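Local coordinates for thiamine pyrophosphokinase (Candida albicans, PDB 2G9Z), which transfers a pyrophosphate group from a nucleoside triphosphate, normally ATP, to thiamine, making the cofactor thiamine pyrophosphate, at residues V134-Y137 with Y138-H141; K158-H161 with C162-H166; I78-W81 with K82-I86; S179-E182 with V183-L186. All blocks are in the same frame, centred on the assembly; numbering follows the deposited sequence.

From the N terminus, contact 3 comes first, where helix 77-81 turns over into strand 86-90. Contact 1 follows at the end of helix 132-139, the helical crossover between parallel strands 122-125 and 144-147. Contact 2 is two turns of helix 155-170, and contact 4 forms the bend that starts the next helix, 185-195. All four are local and in series, so none nests in or crosses another; each closes a helical turn or a short loop. Contacts 2 and 4 pack together through Leu165 and Leu186, joining successive helices, while His166 of contact 2 touches Ile86 of contact 3. Contact 1 touches none of the others; its nearest neighbour is contact 3, about 6 Å away between nearest atoms.

Contact 1: residues V134-Y137 with Y138-H141; sequences VKTY and YESH
Three aromatic side chains, Tyr137, Tyr138 and His141, cluster where helix 132-139 runs out. The Tyr137 ring is the shared member. One of its edges, carrying CD2 and CE2, is set against the face of Tyr138 in a T-shaped pair, with centroids 4.9 Å apart and planes at 87°. One of its faces receives the imidazole of His141 as an offset stack, CE1 of His141 lying 3.5 Å from CE1 of Tyr137. Because CG sits beside the residue's own carbonyl carbon (chi1 178°), the Tyr137 ring is carried to the C-terminal end of the helix, where Tyr138 and His141 lie. The helix links strands 122-125 and 144-147 in a beta-alpha-beta unit, and near its end the carbonyl of Tyr137 takes a donor from His141 and, less certainly, one from Ser140. His141 ND1 gives a hydrogen bond of 2.9 Å to Tyr137 O, which lies close to the imidazole plane; Ser140 OG reaches Tyr137 O from the opposite face of the carbonyl, at a doubtfully short 2.5 Å. Histidine suits its place because one ring supplies both a stacking face and an N-H. One turn earlier, Val134 CG1 rests 3.6 Å from CD2 of Tyr138, and Tyr138 N bonds to Val134 O (3.0 Å). This buried, apolar flank faces helix 93-100, where Val134 meets Ala94 and Tyr138 meets Leu97, while Tyr137 makes another edge-to-face pair with Tyr98.

Contact 2: residues K158-H161 with C162-H166; sequences KSIH and CIQLH
Gln164 lies one turn beyond Ile160 and His161, and its amide is laid almost coplanar with the His161 imidazole, the two planes only 6° apart. The groups meet at the ring's edge: OE1 of Gln164 stands 3.7 Å from the ring carbon CD2 of His161, and it is equally near the methyl CG2 of Ile160. The first torsion of Gln164 (chi1 -73°) puts CG opposite the carbonyl carbon and so turns the amide back along the helix, a polar end suited to a partly exposed face. On the buried flank, Ile160 and Ile163 bring their CD1 methyls to 4.4 Å, a loose apolar contact. Backbone bonds of the i to i+4 kind set this spacing, among them Gln164 N to Ile160 O at 2.8 Å. Lys158 NZ hydrogen-bonds to the carbonyls of Gln148 and Ser150, beside a magnesium ion whose site also includes Asp155. Around this part of helix 155-170, His161 meets the ring of Trp190 and Leu165 packs on Leu186 and Leu189, all in helix 185-195, whereas Ser159, Cys162 and Ile163 turn to the central sheet, reaching Val88 of strand 86-90 and Val124 of strand 122-125.

Contact 3: residues I78-W81 with K82-I86; sequences ISLW and KKCEI
Helix 77-81 ends in a type I beta turn from Trp81 to Cys84, closed by a 2.8 Å hydrogen bond from Cys84 N to Trp81 O. The i to i+4 pattern, last seen in the bond from Lys82 N to Ile78 O (3.0 Å), gives way to i to i+3: overlapping the turn, Lys83 N bonds to Leu80 O at 2.8 Å from above the carbonyl plane. Lys82 has CG opposite its carbonyl carbon (chi1 -68°), which turns the chain back beside Ile78 O; extended from there, it crosses Ile78 at a slant, CE 3.6 Å from CG2 of Ile78. Lysine suits this exposed spot: the aliphatic stem lies against the isoleucine methyl while the amine is carried to the surface. The Leu80 side chain sets out away from the turn, but a chi1 of -143°, well off the staggered positions, brings CD2 back to Cys84; both residues also pack on Leu66 of strand 64-68. In Trp81 the indole swings off the turn (chi1 -174°) to an edge-to-face pairing with Tyr118 and a contact with Leu97. Beyond the turn the chain enters strand 86-90. SG of Cys84 sits 3.7 Å from CD2 of Leu80.

Contact 4: residues S179-E182 with V183-L186; sequences SIDE and VDGL
Asp181 grips the backbone of the residues after it, and its hydrogen bonds shape the bend that leads into helix 185-195. Its OD1 accepts from Val183 N at 2.7 Å, an Asx turn, with the N-H arriving almost straight along the carboxylate C-O direction. The same oxygen takes a second, weak bond from Asp184 N at 3.4 Å. CG of Asp181 opposite its backbone N (chi1 -174°) brings the carboxylate over these amides. From the main chain, Asp181 O receives a weak bond of 3.0 Å from Gly185 N, bent to 131° at the hydrogen. Apolar contact comes from Ile180, whose CD1 meets CD2 of Leu186 at 3.7 Å; both side chains lie on Ile146 of strand 144-147. Glycine suits position 185 because a beta carbon there would point at 179-182, running into Asp181 O and crowding CB of Ile180; without one, CA of Gly185 lies 3.6 Å from CB of Asp181. The third kind is electrostatic. The two carboxylates of Asp181 and Asp184 approach each other, OD1 to OD1, at 3.7 Å, and Lys188 makes a long, weak ion pair with each. Asp184 occupies the N-cap position without a capping bond from its side chain. Crowding of like charge would by itself disfavour full ionisation, but the N-H groups bonded to Asp181, and for both residues the helix N terminus and distant Lys188, probably offset it, so both may stay charged.

Contact 1: residues V134-Y137 with Y138-H141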
# COMPACT_ATOMS: atom_id res chain seq x y z
N VAL A 134 -2.48 -9.43 -27.28
CA VAL A 134 -2.09 -10.38 -26.25
C VAL A 134 -3.21 -11.40 -26.08
O VAL A 134 -2.97 -12.60 -26.05
CB VAL A 134 -1.83 -9.67 -24.90
CG1 VAL A 134 -1.63 -10.68 -23.79
CG2 VAL A 134 -0.61 -8.77 -25.03
N LYS A 135 -4.43 -10.89 -25.99
CA LYS A 135 -5.61 -11.72 -25.82
C LYS A 135 -5.65 -12.79 -26.91
O LYS A 135 -5.71 -13.98 -26.61
CB LYS A 135 -6.86 -10.85 -25.88
CG LYS A 135 -8.18 -11.59 -25.76
CD LYS A 135 -9.34 -10.61 -25.73
CE LYS A 135 -9.29 -9.64 -26.91
NZ LYS A 135 -10.34 -8.59 -26.85
N THR A 136 -5.60 -12.36 -28.16
CA THR A 136 -5.63 -13.31 -29.27
C THR A 136 -4.43 -14.25 -29.21
O THR A 136 -4.57 -15.45 -29.48
CB THR A 136 -5.65 -12.57 -30.63
OG1 THR A 136 -4.53 -11.67 -30.71
CG2 THR A 136 -6.93 -11.77 -30.77
N TYR A 137 -3.27 -13.74 -28.83
CA TYR A 137 -2.07 -14.57 -28.74
C TYR A 137 -2.27 -15.77 -27.82
O TYR A 137 -2.08 -16.91 -28.23
CB TYR A 137 -0.88 -13.76 -28.23
CG TYR A 137 0.36 -14.61 -28.07
CD1 TYR A 137 1.17 -14.91 -29.17
CD2 TYR A 137 0.69 -15.18 -26.84
CE1 TYR A 137 2.27 -15.75 -29.04
CE2 TYR A 137 1.78 -16.02 -26.70
CZ TYR A 137 2.57 -16.31 -27.81
OH TYR A 137 3.64 -17.16 -27.68
N TYR A 138 -2.64 -15.51 -26.57
CA TYR A 138 -2.85 -16.59 -25.61
C TYR A 138 -4.09 -17.42 -25.92
O TYR A 138 -4.12 -18.61 -25.62
CB TYR A 138 -2.89 -16.04 -24.18
CG TYR A 138 -1.53 -15.58 -23.71
CD1 TYR A 138 -0.47 -16.49 -23.62
CD2 TYR A 138 -1.28 -14.24 -23.42
CE1 TYR A 138 0.81 -16.07 -23.25
CE2 TYR A 138 -0.01 -13.81 -23.04
CZ TYR A 138 1.03 -14.73 -22.96
OH TYR A 138 2.29 -14.30 -22.62
N GLU A 139 -5.11 -16.80 -26.50
CA GLU A 139 -6.31 -17.55 -26.87
C GLU A 139 -5.87 -18.59 -27.90
O GLU A 139 -6.30 -19.74 -27.87
CB GLU A 139 -7.38 -16.63 -27.49
CG GLU A 139 -7.89 -15.53 -26.56
CD GLU A 139 -9.01 -14.70 -27.18
OE1 GLU A 139 -8.85 -14.23 -28.33
OE2 GLU A 139 -10.04 -14.50 -26.51
N SER A 140 -4.98 -18.19 -28.80
CA SER A 140 -4.50 -19.10 -29.84
C SER A 140 -3.51 -20.13 -29.31
O SER A 140 -3.06 -21.01 -30.05
CB SER A 140 -3.86 -18.31 -30.99
OG SER A 140 -2.64 -17.69 -30.59
N HIS A 141 -3.16 -20.03 -28.03
CA HIS A 141 -2.24 -20.99 -27.44
C HIS A 141 -2.85 -21.88 -26.38
O HIS A 141 -2.13 -22.60 -25.68
CB HIS A 141 -1.00 -20.28 -26.90
CG HIS A 141 0.04 -20.01 -27.94
ND1 HIS A 141 -0.02 -18.93 -28.79
CD2 HIS A 141 1.17 -20.68 -28.27
CE1 HIS A 141 1.02 -18.95 -29.61
NE2 HIS A 141 1.75 -20.01 -29.31

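Contact 2: residues K158-H161 with C162-H166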
# COMPACT_ATOMS: atom_id res chain seq x y z
N LYS A 158 -12.22 -12.16 -9.14
CA LYS A 158 -12.71 -13.08 -10.17
C LYS A 158 -11.68 -14.17 -10.42
O LYS A 158 -12.04 -15.33 -10.63
CB LYS A 158 -13.01 -12.32 -11.46
CG LYS A 158 -14.20 -11.37 -11.34
CD LYS A 158 -14.25 -10.37 -12.48
CE LYS A 158 -15.43 -9.42 -12.30
NZ LYS A 158 -15.51 -8.38 -13.36
N SER A 159 -10.40 -13.81 -10.37
CA SER A 159 -9.32 -14.78 -10.59
C SER A 159 -9.24 -15.78 -9.43
O SER A 159 -9.03 -16.97 -9.65
CB SER A 159 -7.97 -14.07 -10.75
OG SER A 159 -7.92 -13.34 -11.97
N ILE A 160 -9.37 -15.28 -8.20
CA ILE A 160 -9.31 -16.15 -7.04
C ILE A 160 -10.45 -17.17 -7.13
O ILE A 160 -10.25 -18.36 -6.88
CB ILE A 160 -9.46 -15.34 -5.72
CG1 ILE A 160 -8.20 -14.49 -5.48
CG2 ILE A 160 -9.70 -16.29 -4.54
CD1 ILE A 160 -6.93 -15.31 -5.27
N HIS A 161 -11.64 -16.69 -7.48
CA HIS A 161 -12.79 -17.57 -7.62
C HIS A 161 -12.51 -18.64 -8.67
O HIS A 161 -12.88 -19.80 -8.50
CB HIS A 161 -14.03 -16.76 -8.01
CG HIS A 161 -14.72 -16.13 -6.84
ND1 HIS A 161 -15.54 -15.03 -6.97
CD2 HIS A 161 -14.72 -16.45 -5.52
CE1 HIS A 161 -16.02 -14.70 -5.78
NE2 HIS A 161 -15.54 -15.55 -4.89
N CYS A 162 -11.88 -18.23 -9.76
CA CYS A 162 -11.53 -19.16 -10.82
C CYS A 162 -10.57 -20.21 -10.27
O CYS A 162 -10.68 -21.39 -10.59
CB CYS A 162 -10.87 -18.41 -11.99
SG CYS A 162 -10.07 -19.47 -13.20
N ILE A 163 -9.63 -19.77 -9.45
CA ILE A 163 -8.65 -20.68 -8.85
C ILE A 163 -9.33 -21.67 -7.92
O ILE A 163 -9.05 -22.87 -7.95
CB ILE A 163 -7.57 -19.88 -8.06
CG1 ILE A 163 -6.65 -19.17 -9.05
CG2 ILE A 163 -6.79 -20.83 -7.14
CD1 ILE A 163 -5.74 -18.12 -8.42
N GLN A 164 -10.22 -21.16 -7.08
CA GLN A 164 -10.94 -22.00 -6.14
C GLN A 164 -11.84 -22.99 -6.88
O GLN A 164 -11.90 -24.17 -6.53
CB GLN A 164 -11.78 -21.14 -5.19
CG GLN A 164 -10.95 -20.41 -4.16
CD GLN A 164 -11.79 -19.61 -3.20
OE1 GLN A 164 -12.39 -18.60 -3.57
NE2 GLN A 164 -11.85 -20.06 -1.95
N LEU A 165 -12.51 -22.50 -7.92
CA LEU A 165 -13.39 -23.34 -8.71
C LEU A 165 -12.60 -24.39 -9.49
O LEU A 165 -13.06 -25.52 -9.65
CB LEU A 165 -14.23 -22.48 -9.67
CG LEU A 165 -15.33 -21.69 -8.97
CD1 LEU A 165 -16.01 -20.74 -9.94
CD2 LEU A 165 -16.35 -22.66 -8.38
N HIS A 166 -11.42 -24.02 -9.96
CA HIS A 166 -10.58 -24.95 -10.71
C HIS A 166 -10.28 -26.22 -9.90
O HIS A 166 -10.42 -27.33 -10.41
CB HIS A 166 -9.24 -24.31 -11.09
CG HIS A 166 -8.21 -25.30 -11.53
ND1 HIS A 166 -8.11 -25.76 -12.82
CD2 HIS A 166 -7.24 -25.95 -10.83
CE1 HIS A 166 -7.14 -26.64 -12.91
NE2 HIS A 166 -6.59 -26.78 -11.71

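Contact 3: residues I78-W81 with K82-I86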
# COMPACT_ATOMS: atom_id res chain seq x y z
N ILE A 78 10.26 -17.19 -14.59
CA ILE A 78 10.44 -18.59 -14.97
C ILE A 78 10.68 -19.54 -13.80
O ILE A 78 10.14 -20.64 -13.78
CB ILE A 78 11.59 -18.74 -16.01
CG1 ILE A 78 11.09 -18.32 -17.40
CG2 ILE A 78 12.07 -20.19 -16.07
CD1 ILE A 78 10.51 -16.92 -17.46
N SER A 79 11.49 -19.12 -12.83
CA SER A 79 11.77 -19.97 -11.68
C SER A 79 10.50 -20.25 -10.88
O SER A 79 10.25 -21.37 -10.45
CB SER A 79 12.81 -19.31 -10.77
OG SER A 79 14.01 -19.05 -11.48
N LEU A 80 9.69 -19.21 -10.69
CA LEU A 80 8.45 -19.32 -9.94
C LEU A 80 7.46 -20.18 -10.72
O LEU A 80 6.86 -21.11 -10.19
CB LEU A 80 7.86 -17.93 -9.69
CG LEU A 80 7.17 -17.68 -8.35
CD1 LEU A 80 6.41 -16.36 -8.41
CD2 LEU A 80 6.22 -18.81 -8.01
N TRP A 81 7.29 -19.84 -12.00
CA TRP A 81 6.38 -20.55 -12.89
C TRP A 81 6.61 -22.06 -12.82
O TRP A 81 5.68 -22.83 -12.64
CB TRP A 81 6.59 -20.06 -14.33
CG TRP A 81 5.62 -20.61 -15.34
CD1 TRP A 81 5.51 -21.90 -15.76
CD2 TRP A 81 4.66 -19.86 -16.10
NE1 TRP A 81 4.54 -22.01 -16.73
CE2 TRP A 81 4.00 -20.77 -16.96
CE3 TRP A 81 4.29 -18.51 -16.13
CZ2 TRP A 81 2.99 -20.37 -17.84
CZ3 TRP A 81 3.29 -18.11 -17.01
CH2 TRP A 81 2.65 -19.04 -17.86
N LYS A 82 7.87 -22.46 -12.94
CA LYS A 82 8.23 -23.87 -12.91
C LYS A 82 7.88 -24.58 -11.60
O LYS A 82 7.92 -25.81 -11.53
CB LYS A 82 9.72 -24.04 -13.20
CG LYS A 82 10.10 -23.69 -14.64
CD LYS A 82 11.58 -23.94 -14.91
CE LYS A 82 11.90 -23.79 -16.40
NZ LYS A 82 13.31 -24.14 -16.73
N LYS A 83 7.53 -23.81 -10.58
CA LYS A 83 7.18 -24.39 -9.30
C LYS A 83 5.67 -24.39 -9.10
O LYS A 83 5.16 -24.90 -8.10
CB LYS A 83 7.84 -23.61 -8.16
CG LYS A 83 9.35 -23.76 -8.11
CD LYS A 83 9.95 -22.91 -7.00
CE LYS A 83 11.45 -23.12 -6.89
NZ LYS A 83 11.78 -24.52 -6.50
N CYS A 84 4.95 -23.82 -10.07
CA CYS A 84 3.50 -23.74 -9.98
C CYS A 84 2.75 -24.71 -10.88
O CYS A 84 3.12 -24.95 -12.03
CB CYS A 84 3.03 -22.31 -10.26
SG CYS A 84 3.58 -21.13 -9.02
N GLU A 85 1.68 -25.25 -10.32
CA GLU A 85 0.81 -26.21 -10.98
C GLU A 85 -0.11 -25.50 -11.98
O GLU A 85 -0.29 -25.95 -13.11
CB GLU A 85 -0.01 -26.92 -9.90
CG GLU A 85 -1.02 -27.93 -10.39
CD GLU A 85 -1.61 -28.71 -9.24
OE1 GLU A 85 -2.14 -28.08 -8.31
OE2 GLU A 85 -1.55 -29.96 -9.27
N ILE A 86 -0.67 -24.38 -11.55
CA ILE A 86 -1.58 -23.59 -12.38
C ILE A 86 -1.16 -22.12 -12.37
O ILE A 86 -0.73 -21.60 -11.34
CB ILE A 86 -3.04 -23.69 -11.86
CG1 ILE A 86 -3.61 -25.08 -12.17
CG2 ILE A 86 -3.90 -22.60 -12.45
CD1 ILE A 86 -3.88 -25.31 -13.64

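Contact 4: residues S179-E182 with V183-L186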
# COMPACT_ATOMS: atom_id res chain seq x y z
N SER A 179 -19.71 -21.56 -20.81
CA SER A 179 -21.15 -21.43 -20.62
C SER A 179 -21.59 -20.91 -19.25
O SER A 179 -22.77 -21.00 -18.91
CB SER A 179 -21.84 -22.77 -20.90
OG SER A 179 -21.86 -23.03 -22.30
N ILE A 180 -20.66 -20.37 -18.47
CA ILE A 180 -21.03 -19.81 -17.18
C ILE A 180 -21.57 -18.42 -17.47
O ILE A 180 -21.33 -17.88 -18.55
CB ILE A 180 -19.82 -19.68 -16.22
CG1 ILE A 180 -18.85 -18.62 -16.74
CG2 ILE A 180 -19.13 -21.02 -16.08
CD1 ILE A 180 -17.81 -18.20 -15.72
N ASP A 181 -22.29 -17.84 -16.52
CA ASP A 181 -22.84 -16.51 -16.74
C ASP A 181 -21.71 -15.53 -17.01
O ASP A 181 -20.68 -15.54 -16.33
CB ASP A 181 -23.66 -16.07 -15.52
CG ASP A 181 -24.37 -14.76 -15.75
OD1 ASP A 181 -23.69 -13.71 -15.79
OD2 ASP A 181 -25.61 -14.78 -15.88
N GLU A 182 -21.91 -14.68 -18.02
CA GLU A 182 -20.93 -13.68 -18.46
C GLU A 182 -20.69 -12.49 -17.54
O GLU A 182 -19.69 -11.79 -17.67
CB GLU A 182 -21.32 -13.15 -19.84
CG GLU A 182 -21.25 -14.18 -20.94
CD GLU A 182 -21.78 -13.64 -22.26
OE1 GLU A 182 -21.38 -12.52 -22.64
OE2 GLU A 182 -22.59 -14.34 -22.91
N VAL A 183 -21.62 -12.24 -16.62
CA VAL A 183 -21.47 -11.12 -15.71
C VAL A 183 -20.73 -11.54 -14.45
O VAL A 183 -19.64 -11.04 -14.16
CB VAL A 183 -22.85 -10.53 -15.33
CG1 VAL A 183 -22.69 -9.36 -14.36
CG2 VAL A 183 -23.58 -10.07 -16.58
N ASP A 184 -21.31 -12.47 -13.71
CA ASP A 184 -20.68 -12.93 -12.48
C ASP A 184 -20.85 -14.43 -12.26
O ASP A 184 -21.09 -14.89 -11.15
CB ASP A 184 -21.25 -12.15 -11.29
CG ASP A 184 -22.76 -12.15 -11.27
OD1 ASP A 184 -23.38 -12.51 -12.29
OD2 ASP A 184 -23.35 -11.77 -10.23
N GLY A 185 -20.72 -15.19 -13.35
CA GLY A 185 -20.87 -16.63 -13.27
C GLY A 185 -19.93 -17.28 -12.27
O GLY A 185 -20.33 -18.19 -11.54
N LEU A 186 -18.68 -16.82 -12.22
CA LEU A 186 -17.71 -17.37 -11.28
C LEU A 186 -18.19 -17.17 -9.85
O LEU A 186 -18.15 -18.10 -9.03
CB LEU A 186 -16.34 -16.71 -11.45
CG LEU A 186 -15.59 -16.95 -12.77
CD1 LEU A 186 -14.27 -16.17 -12.74
CD2 LEU A 186 -15.33 -18.44 -12.96